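Local structure of cryptochrome DASH (Arabidopsis thaliana, 2J4D) at residues Met246-Gly251 against Ser285-Pro290; Glu252-Gly257 against Ser289-Phe294. The protein binds FAD and a folate antenna, repairs cyclobutane pyrimidine dimers in single-stranded DNA using light, and may also act as a photoreceptor. One frame throughout, in Å; residues are numbered along the deposited sequence.

Interaction 1 (Met246-Gly251 against Ser285-Pro290). With FAD (flavin-adenine dinucleotide), chain C.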
loop_
_atom_site.group_PDB
_atom_site.type_symbol
_atom_site.label_atom_id
_atom_site.label_comp_id
_atom_site.label_asym_id
_atom_site.label_seq_id
_atom_site.Cartn_x
_atom_site.Cartn_y
_atom_site.Cartn_z
ATOM N N MET A 246 12.512 3.711 10.791
ATOM C CA MET A 246 12.148 4.336 9.531
ATOM C C MET A 246 10.948 5.266 9.567
ATOM O O MET A 246 9.862 4.898 10.010
ATOM C CB MET A 246 11.923 3.259 8.471
ATOM C CG MET A 246 13.169 2.458 8.160
ATOM S SD MET A 246 12.915 1.242 6.863
ATOM C CE MET A 246 12.287 -0.158 7.815
ATOM N N ARG A 247 11.170 6.478 9.074
ATOM C CA ARG A 247 10.146 7.504 8.997
ATOM C C ARG A 247 9.858 7.672 7.496
ATOM O O ARG A 247 10.593 8.353 6.789
ATOM C CB ARG A 247 10.698 8.802 9.609
ATOM C CG ARG A 247 9.705 9.934 9.822
ATOM C CD ARG A 247 9.294 10.570 8.523
ATOM N NE ARG A 247 8.887 11.965 8.698
ATOM C CZ ARG A 247 7.863 12.526 8.061
ATOM N NH1 ARG A 247 7.128 11.812 7.209
ATOM N NH2 ARG A 247 7.579 13.808 8.265
ATOM N N PHE A 248 8.810 7.011 7.008
ATOM C CA PHE A 248 8.429 7.111 5.596
ATOM C C PHE A 248 7.821 8.478 5.330
ATOM O O PHE A 248 7.061 8.989 6.148
ATOM C CB PHE A 248 7.413 6.020 5.244
ATOM C CG PHE A 248 8.020 4.655 5.080
ATOM C CD1 PHE A 248 8.366 4.182 3.819
ATOM C CD2 PHE A 248 8.240 3.847 6.185
ATOM C CE1 PHE A 248 8.921 2.913 3.657
ATOM C CE2 PHE A 248 8.796 2.575 6.037
ATOM C CZ PHE A 248 9.136 2.109 4.771
ATOM N N VAL A 249 8.136 9.048 4.170
ATOM C CA VAL A 249 7.663 10.373 3.776
ATOM C C VAL A 249 6.592 10.256 2.691
ATOM O O VAL A 249 6.867 9.773 1.603
ATOM C CB VAL A 249 8.856 11.201 3.242
ATOM C CG1 VAL A 249 8.419 12.621 2.879
ATOM C CG2 VAL A 249 9.958 11.223 4.295
ATOM N N GLY A 250 5.378 10.708 2.990
ATOM C CA GLY A 250 4.297 10.600 2.026
ATOM C C GLY A 250 4.455 11.403 0.751
ATOM O O GLY A 250 5.197 12.388 0.701
ATOM N N GLY A 251 3.770 10.955 -0.298
ATOM C CA GLY A 251 3.790 11.668 -1.561
ATOM C C GLY A 251 4.518 11.058 -2.743
ATOM O O GLY A 251 5.483 10.312 -2.596
ATOM N N SER A 285 15.486 -3.950 1.437
ATOM C CA SER A 285 14.438 -4.141 0.426
ATOM C C SER A 285 14.040 -2.803 -0.179
ATOM O O SER A 285 14.480 -1.759 0.292
ATOM C CB SER A 285 13.217 -4.827 1.044
ATOM O OG SER A 285 12.617 -4.007 2.032
ATOM N N THR A 286 13.202 -2.815 -1.216
ATOM C CA THR A 286 12.836 -1.554 -1.854
ATOM C C THR A 286 12.115 -0.551 -0.967
ATOM O O THR A 286 12.285 0.658 -1.143
ATOM C CB THR A 286 11.927 -1.753 -3.096
ATOM O OG1 THR A 286 10.626 -2.181 -2.666
ATOM C CG2 THR A 286 12.533 -2.777 -4.067
ATOM N N LYS A 287 11.316 -1.052 -0.028
ATOM C CA LYS A 287 10.499 -0.204 0.840
ATOM C C LYS A 287 9.508 0.618 -0.015
ATOM O O LYS A 287 9.075 1.705 0.377
ATOM C CB LYS A 287 11.377 0.736 1.673
ATOM C CG LYS A 287 12.382 0.001 2.566
ATOM C CD LYS A 287 11.690 -0.992 3.490
ATOM C CE LYS A 287 12.687 -1.652 4.454
ATOM N NZ LYS A 287 13.824 -2.328 3.742
ATOM N N PHE A 288 9.133 0.097 -1.178
ATOM C CA PHE A 288 8.192 0.828 -2.036
ATOM C C PHE A 288 6.727 0.702 -1.599
ATOM O O PHE A 288 5.886 1.500 -2.014
ATOM C CB PHE A 288 8.232 0.328 -3.496
ATOM C CG PHE A 288 9.553 0.519 -4.206
ATOM C CD1 PHE A 288 10.503 1.428 -3.752
ATOM C CD2 PHE A 288 9.816 -0.200 -5.376
ATOM C CE1 PHE A 288 11.699 1.615 -4.457
ATOM C CE2 PHE A 288 10.998 -0.024 -6.084
ATOM C CZ PHE A 288 11.945 0.886 -5.628
ATOM N N SER A 289 6.419 -0.293 -0.777
ATOM C CA SER A 289 5.031 -0.565 -0.419
ATOM C C SER A 289 4.084 0.555 0.002
ATOM O O SER A 289 2.943 0.592 -0.461
ATOM C CB SER A 289 4.970 -1.701 0.606
ATOM O OG SER A 289 5.568 -1.328 1.831
ATOM N N PRO A 290 4.520 1.483 0.873
ATOM C CA PRO A 290 3.565 2.533 1.242
ATOM C C PRO A 290 3.157 3.411 0.060
ATOM O O PRO A 290 1.995 3.803 -0.052
ATOM C CB PRO A 290 4.307 3.326 2.330
ATOM C CG PRO A 290 5.287 2.317 2.900
ATOM C CD PRO A 290 5.770 1.616 1.640
HETATM P PA FAD C . 9.870 -5.759 -1.332
HETATM O O1A FAD C . 10.801 -4.678 -1.715
HETATM O O2A FAD C . 10.401 -7.083 -0.932
HETATM O O5B FAD C . 8.814 -6.019 -2.519
HETATM C C5B FAD C . 8.579 -5.012 -3.528
HETATM C C4B FAD C . 7.064 -4.829 -3.676
HETATM O O4B FAD C . 6.490 -6.085 -4.036
HETATM C C3B FAD C . 6.338 -4.399 -2.406
HETATM O O3B FAD C . 6.447 -3.007 -2.158
HETATM C C2B FAD C . 4.951 -4.886 -2.690
HETATM O O2B FAD C . 4.133 -3.982 -3.399
HETATM C C1B FAD C . 5.193 -6.212 -3.431
HETATM N N9A FAD C . 5.189 -7.422 -2.581
HETATM C C8A FAD C . 6.276 -8.080 -2.040
HETATM N N7A FAD C . 5.926 -9.143 -1.329
HETATM C C5A FAD C . 4.551 -9.185 -1.414
HETATM C C6A FAD C . 3.595 -10.072 -0.866
HETATM N N6A FAD C . 3.890 -11.132 -0.124
HETATM N N1A FAD C . 2.262 -9.818 -1.142
HETATM C C2A FAD C . 1.910 -8.731 -1.907
HETATM N N3A FAD C . 2.773 -7.845 -2.458
HETATM C C4A FAD C . 4.078 -8.107 -2.173
HETATM N N1 FAD C . 1.871 -5.689 1.493
HETATM C C2 FAD C . 1.165 -4.543 1.197
HETATM O O2 FAD C . 1.457 -3.853 0.237
HETATM N N3 FAD C . 0.095 -4.186 2.034
HETATM C C4 FAD C . -0.298 -4.919 3.151
HETATM O O4 FAD C . -1.255 -4.547 3.856
HETATM C C4X FAD C . 0.433 -6.095 3.449
HETATM N N5 FAD C . 0.110 -6.894 4.556
HETATM C C5X FAD C . 0.761 -8.109 4.777
HETATM C C6 FAD C . 0.353 -8.961 5.811
HETATM C C7 FAD C . 0.991 -10.198 6.064
HETATM C C7M FAD C . 0.500 -11.072 7.193
HETATM C C8 FAD C . 2.097 -10.582 5.223
HETATM C C8M FAD C . 2.845 -11.891 5.419
HETATM C C9 FAD C . 2.515 -9.734 4.179
HETATM C C9A FAD C . 1.865 -8.488 3.932
HETATM N N10 FAD C . 2.269 -7.608 2.884
HETATM C C10 FAD C . 1.518 -6.448 2.593
HETATM C "C1'" FAD C . 3.229 -8.082 1.834
HETATM C "C2'" FAD C . 4.722 -7.773 2.067
HETATM O "O2'" FAD C . 5.101 -8.195 3.366
HETATM C "C3'" FAD C . 4.971 -6.274 1.918
HETATM O "O3'" FAD C . 4.524 -5.811 0.628
HETATM C "C4'" FAD C . 6.447 -5.855 2.026
HETATM O "O4'" FAD C . 6.965 -6.189 3.316
HETATM C "C5'" FAD C . 6.554 -4.353 1.799
HETATM O "O5'" FAD C . 7.922 -3.944 1.871
HETATM P P FAD C . 8.891 -3.763 0.639
HETATM O O1P FAD C . 8.262 -2.728 -0.198
HETATM O O2P FAD C . 10.249 -3.421 1.143
HETATM O O3P FAD C . 9.060 -5.177 -0.064
#
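Phe248 meets segment 285-290 in two quite different ways at once: the edge of its ring points at a backbone carbonyl, while one face carries a proline. CE1 of Phe248 lies 3.5 Å from Lys287 O, which sits near the ring plane, and CG of Pro290 stands over the face, 4.0 Å from the ring centroid, in a CH-pi contact displaced toward the rim. The ring reaches both because its CG is turned anti to the carbonyl carbon (chi1 -76°). Beside it, Met246 bends at its thioether so that its CE methyl comes within 3.7 Å of Lys287 CE, the two chains crossing at about a right angle. No hydrogen bond joins the segments here; the strand side is greasy packing, with Phe97 and Phe388 also against Phe248.

The cofactor side of 285-290 presents N-H groups and hydroxyls to the FAD diphosphate. Ser285 OG and Lys287 N both bind O2P, Ser289 N binds O1P, and Thr286 grips O1A twice, through its backbone N and through OG1 at 2.7 Å. That same OG1 accepts the N-H of Phe288 (3.1 Å), closing an ST turn. The bends at chi2 and chi4 of Lys287 curl the chain back until NZ reaches Ser285 OG at 2.7 Å, bringing an ammonium group into the second shell of the phosphate. A valine in place of Thr286 would probably leave O1A with one bond fewer and the N-H of Phe288 without its mate, making the turn less rigid.

Chemically, then, the segment has two sides: backbone N-H groups, hydroxyls and a nearby lysine are likely to offset the diphosphate charge, while apolar strand side chains pack behind the cofactor-binding loop.

Interaction 2 (Glu252-Gly257 against Ser289-Phe294). With FAD (flavin-adenine dinucleotide), chain C.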
loop_
_atom_site.group_PDB
_atom_site.type_symbol
_atom_site.label_atom_id
_atom_site.label_comp_id
_atom_site.label_asym_id
_atom_site.label_seq_id
_atom_site.Cartn_x
_atom_site.Cartn_y
_atom_site.Cartn_z
ATOM N N GLU A 252 4.033 11.399 -3.931
ATOM C CA GLU A 252 4.634 10.945 -5.176
ATOM C C GLU A 252 6.091 11.416 -5.285
ATOM O O GLU A 252 6.962 10.654 -5.704
ATOM C CB GLU A 252 3.826 11.480 -6.360
ATOM C CG GLU A 252 4.516 11.361 -7.719
ATOM C CD GLU A 252 3.579 11.692 -8.884
ATOM O OE1 GLU A 252 2.692 12.557 -8.722
ATOM O OE2 GLU A 252 3.737 11.093 -9.966
ATOM N N SER A 253 6.361 12.665 -4.912
ATOM C CA SER A 253 7.728 13.177 -4.993
ATOM C C SER A 253 8.684 12.304 -4.191
ATOM O O SER A 253 9.725 11.886 -4.694
ATOM C CB SER A 253 7.794 14.613 -4.481
ATOM O OG SER A 253 6.984 15.453 -5.281
ATOM N N ALA A 254 8.322 12.026 -2.942
ATOM C CA ALA A 254 9.155 11.196 -2.090
ATOM C C ALA A 254 9.204 9.773 -2.635
ATOM O O ALA A 254 10.237 9.104 -2.567
ATOM C CB ALA A 254 8.611 11.200 -0.654
ATOM N N GLY A 255 8.090 9.314 -3.193
ATOM C CA GLY A 255 8.059 7.971 -3.738
ATOM C C GLY A 255 9.020 7.759 -4.892
ATOM O O GLY A 255 9.775 6.787 -4.902
ATOM N N VAL A 256 8.994 8.638 -5.888
ATOM C CA VAL A 256 9.919 8.453 -6.998
ATOM C C VAL A 256 11.338 8.698 -6.486
ATOM O O VAL A 256 12.307 8.189 -7.044
ATOM C CB VAL A 256 9.593 9.383 -8.196
ATOM C CG1 VAL A 256 8.148 9.135 -8.653
ATOM C CG2 VAL A 256 9.808 10.826 -7.826
ATOM N N GLY A 257 11.448 9.459 -5.401
ATOM C CA GLY A 257 12.752 9.709 -4.814
ATOM C C GLY A 257 13.319 8.413 -4.254
ATOM O O GLY A 257 14.525 8.171 -4.341
ATOM N N SER A 289 6.419 -0.293 -0.777
ATOM C CA SER A 289 5.031 -0.565 -0.419
ATOM C C SER A 289 4.084 0.555 0.002
ATOM O O SER A 289 2.943 0.592 -0.461
ATOM C CB SER A 289 4.970 -1.701 0.606
ATOM O OG SER A 289 5.568 -1.328 1.831
ATOM N N PRO A 290 4.520 1.483 0.873
ATOM C CA PRO A 290 3.565 2.533 1.242
ATOM C C PRO A 290 3.157 3.411 0.060
ATOM O O PRO A 290 1.995 3.803 -0.052
ATOM C CB PRO A 290 4.307 3.326 2.330
ATOM C CG PRO A 290 5.287 2.317 2.900
ATOM C CD PRO A 290 5.770 1.616 1.640
ATOM N N TRP A 291 4.111 3.733 -0.812
ATOM C CA TRP A 291 3.798 4.570 -1.972
ATOM C C TRP A 291 2.953 3.815 -2.987
ATOM O O TRP A 291 2.118 4.406 -3.682
ATOM C CB TRP A 291 5.087 5.086 -2.611
ATOM C CG TRP A 291 5.776 6.078 -1.728
ATOM C CD1 TRP A 291 5.423 7.386 -1.516
ATOM C CD2 TRP A 291 6.922 5.835 -0.921
ATOM N NE1 TRP A 291 6.294 7.972 -0.622
ATOM C CE2 TRP A 291 7.223 7.041 -0.243
ATOM C CE3 TRP A 291 7.734 4.711 -0.700
ATOM C CZ2 TRP A 291 8.304 7.153 0.640
ATOM C CZ3 TRP A 291 8.809 4.829 0.178
ATOM C CH2 TRP A 291 9.081 6.039 0.834
ATOM N N LEU A 292 3.156 2.507 -3.075
ATOM C CA LEU A 292 2.350 1.705 -3.990
ATOM C C LEU A 292 0.920 1.620 -3.464
ATOM O O LEU A 292 -0.039 1.726 -4.234
ATOM C CB LEU A 292 2.937 0.293 -4.139
ATOM C CG LEU A 292 4.147 0.214 -5.082
ATOM C CD1 LEU A 292 4.869 -1.109 -4.911
ATOM C CD2 LEU A 292 3.661 0.399 -6.527
ATOM N N ALA A 293 0.771 1.448 -2.154
ATOM C CA ALA A 293 -0.559 1.336 -1.545
ATOM C C ALA A 293 -1.407 2.582 -1.787
ATOM O O ALA A 293 -2.603 2.494 -2.072
ATOM C CB ALA A 293 -0.428 1.069 -0.045
ATOM N N PHE A 294 -0.790 3.749 -1.677
ATOM C CA PHE A 294 -1.509 4.992 -1.908
ATOM C C PHE A 294 -1.536 5.401 -3.376
ATOM O O PHE A 294 -2.158 6.406 -3.739
ATOM C CB PHE A 294 -0.896 6.106 -1.065
ATOM C CG PHE A 294 -1.430 6.152 0.333
ATOM C CD1 PHE A 294 -2.620 6.821 0.607
ATOM C CD2 PHE A 294 -0.768 5.496 1.365
ATOM C CE1 PHE A 294 -3.146 6.837 1.894
ATOM C CE2 PHE A 294 -1.282 5.502 2.657
ATOM C CZ PHE A 294 -2.475 6.174 2.925
HETATM P PA FAD C . 9.870 -5.759 -1.332
HETATM O O1A FAD C . 10.801 -4.678 -1.715
HETATM O O2A FAD C . 10.401 -7.083 -0.932
HETATM O O5B FAD C . 8.814 -6.019 -2.519
HETATM C C5B FAD C . 8.579 -5.012 -3.528
HETATM C C4B FAD C . 7.064 -4.829 -3.676
HETATM O O4B FAD C . 6.490 -6.085 -4.036
HETATM C C3B FAD C . 6.338 -4.399 -2.406
HETATM O O3B FAD C . 6.447 -3.007 -2.158
HETATM C C2B FAD C . 4.951 -4.886 -2.690
HETATM O O2B FAD C . 4.133 -3.982 -3.399
HETATM C C1B FAD C . 5.193 -6.212 -3.431
HETATM N N9A FAD C . 5.189 -7.422 -2.581
HETATM C C8A FAD C . 6.276 -8.080 -2.040
HETATM N N7A FAD C . 5.926 -9.143 -1.329
HETATM C C5A FAD C . 4.551 -9.185 -1.414
HETATM C C6A FAD C . 3.595 -10.072 -0.866
HETATM N N6A FAD C . 3.890 -11.132 -0.124
HETATM N N1A FAD C . 2.262 -9.818 -1.142
HETATM C C2A FAD C . 1.910 -8.731 -1.907
HETATM N N3A FAD C . 2.773 -7.845 -2.458
HETATM C C4A FAD C . 4.078 -8.107 -2.173
HETATM N N1 FAD C . 1.871 -5.689 1.493
HETATM C C2 FAD C . 1.165 -4.543 1.197
HETATM O O2 FAD C . 1.457 -3.853 0.237
HETATM N N3 FAD C . 0.095 -4.186 2.034
HETATM C C4 FAD C . -0.298 -4.919 3.151
HETATM O O4 FAD C . -1.255 -4.547 3.856
HETATM C C4X FAD C . 0.433 -6.095 3.449
HETATM N N5 FAD C . 0.110 -6.894 4.556
HETATM C C5X FAD C . 0.761 -8.109 4.777
HETATM C C6 FAD C . 0.353 -8.961 5.811
HETATM C C7 FAD C . 0.991 -10.198 6.064
HETATM C C7M FAD C . 0.500 -11.072 7.193
HETATM C C8 FAD C . 2.097 -10.582 5.223
HETATM C C8M FAD C . 2.845 -11.891 5.419
HETATM C C9 FAD C . 2.515 -9.734 4.179
HETATM C C9A FAD C . 1.865 -8.488 3.932
HETATM N N10 FAD C . 2.269 -7.608 2.884
HETATM C C10 FAD C . 1.518 -6.448 2.593
HETATM C "C1'" FAD C . 3.229 -8.082 1.834
HETATM C "C2'" FAD C . 4.722 -7.773 2.067
HETATM O "O2'" FAD C . 5.101 -8.195 3.366
HETATM C "C3'" FAD C . 4.971 -6.274 1.918
HETATM O "O3'" FAD C . 4.524 -5.811 0.628
HETATM C "C4'" FAD C . 6.447 -5.855 2.026
HETATM O "O4'" FAD C . 6.965 -6.189 3.316
HETATM C "C5'" FAD C . 6.554 -4.353 1.799
HETATM O "O5'" FAD C . 7.922 -3.944 1.871
HETATM P P FAD C . 8.891 -3.763 0.639
HETATM O O1P FAD C . 8.262 -2.728 -0.198
HETATM O O2P FAD C . 10.249 -3.421 1.143
HETATM O O3P FAD C . 9.060 -5.177 -0.064
#
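Gly255 and Trp291 make the heart of this contact, and CH-pi packing is its main component. The alpha carbon of Gly255 sits 3.4 Å from the centroid of the indole's five-membered ring and only 6° off the ring normal, so the helix 252-265 backbone itself lies on the aromatic face. A chi1 of -69° sets the indole beside its own backbone N and swings it across from helix 289-293 to the neighbouring helix. The CA atoms of the two residues are just 5.7 Å apart. Glycine is what permits it: a beta carbon at this position would come about 3.0 Å from Trp291 CD1, a clash.

Apolar contact adds a smaller share. Ala254 CB lies 4.0 Å from Trp291 NE1 and 4.3 Å from CZ2, meeting the six-membered half of the indole as well as its nitrogen. Phe97, from helix 92-111, meets the same indole edge-to-face.

Polar atoms come close without bonding across the segments. Gly255 N is 3.4 Å from Trp291 NE1, but both are donors, and Gly255 N lies over the indole face. The indole N-H instead makes a weak hydrogen bond to Val249 O. On the cofactor side of helix 289-293, Ser289 OG bonds Asp422, and Leu292 CD1 comes 3.3 Å from the ribose oxygen O2B of FAD.

What results is a close helix-to-helix approach in which one face of a flat aromatic lies against a glycine and an alanine of the neighbouring helix. Dispersion and CH-pi attraction probably hold the glycine backbone on the indole face, and the weak N-H bond to Val249 O, in the loop that leads into helix 252-265, gives the buried indole nitrogen an acceptor and is likely to limit rotation of the ring.

The two contacts lie about 6 Å apart, centre to centre, in the buried interior, 9 to 10 Å from the centre of the molecule. Strand 245-248 comes first, helix 252-265 follows after the short loop 249-251, whose last residue, Gly251, is the N-cap of the helix, and both pack on the later run 285-294, so interactions 1 and 2 share Ser289 and Pro290 on helix 289-293. They also touch: Phe248 CD1 is 3.6 Å from Trp291 CH2, setting the two aromatic side chains next to each other. FAD lies against the shared run, with its diphosphate bonded by residues of 285-289 and its ribose beside Leu292. A strand and its following helix thus back one continuous cofactor-binding element.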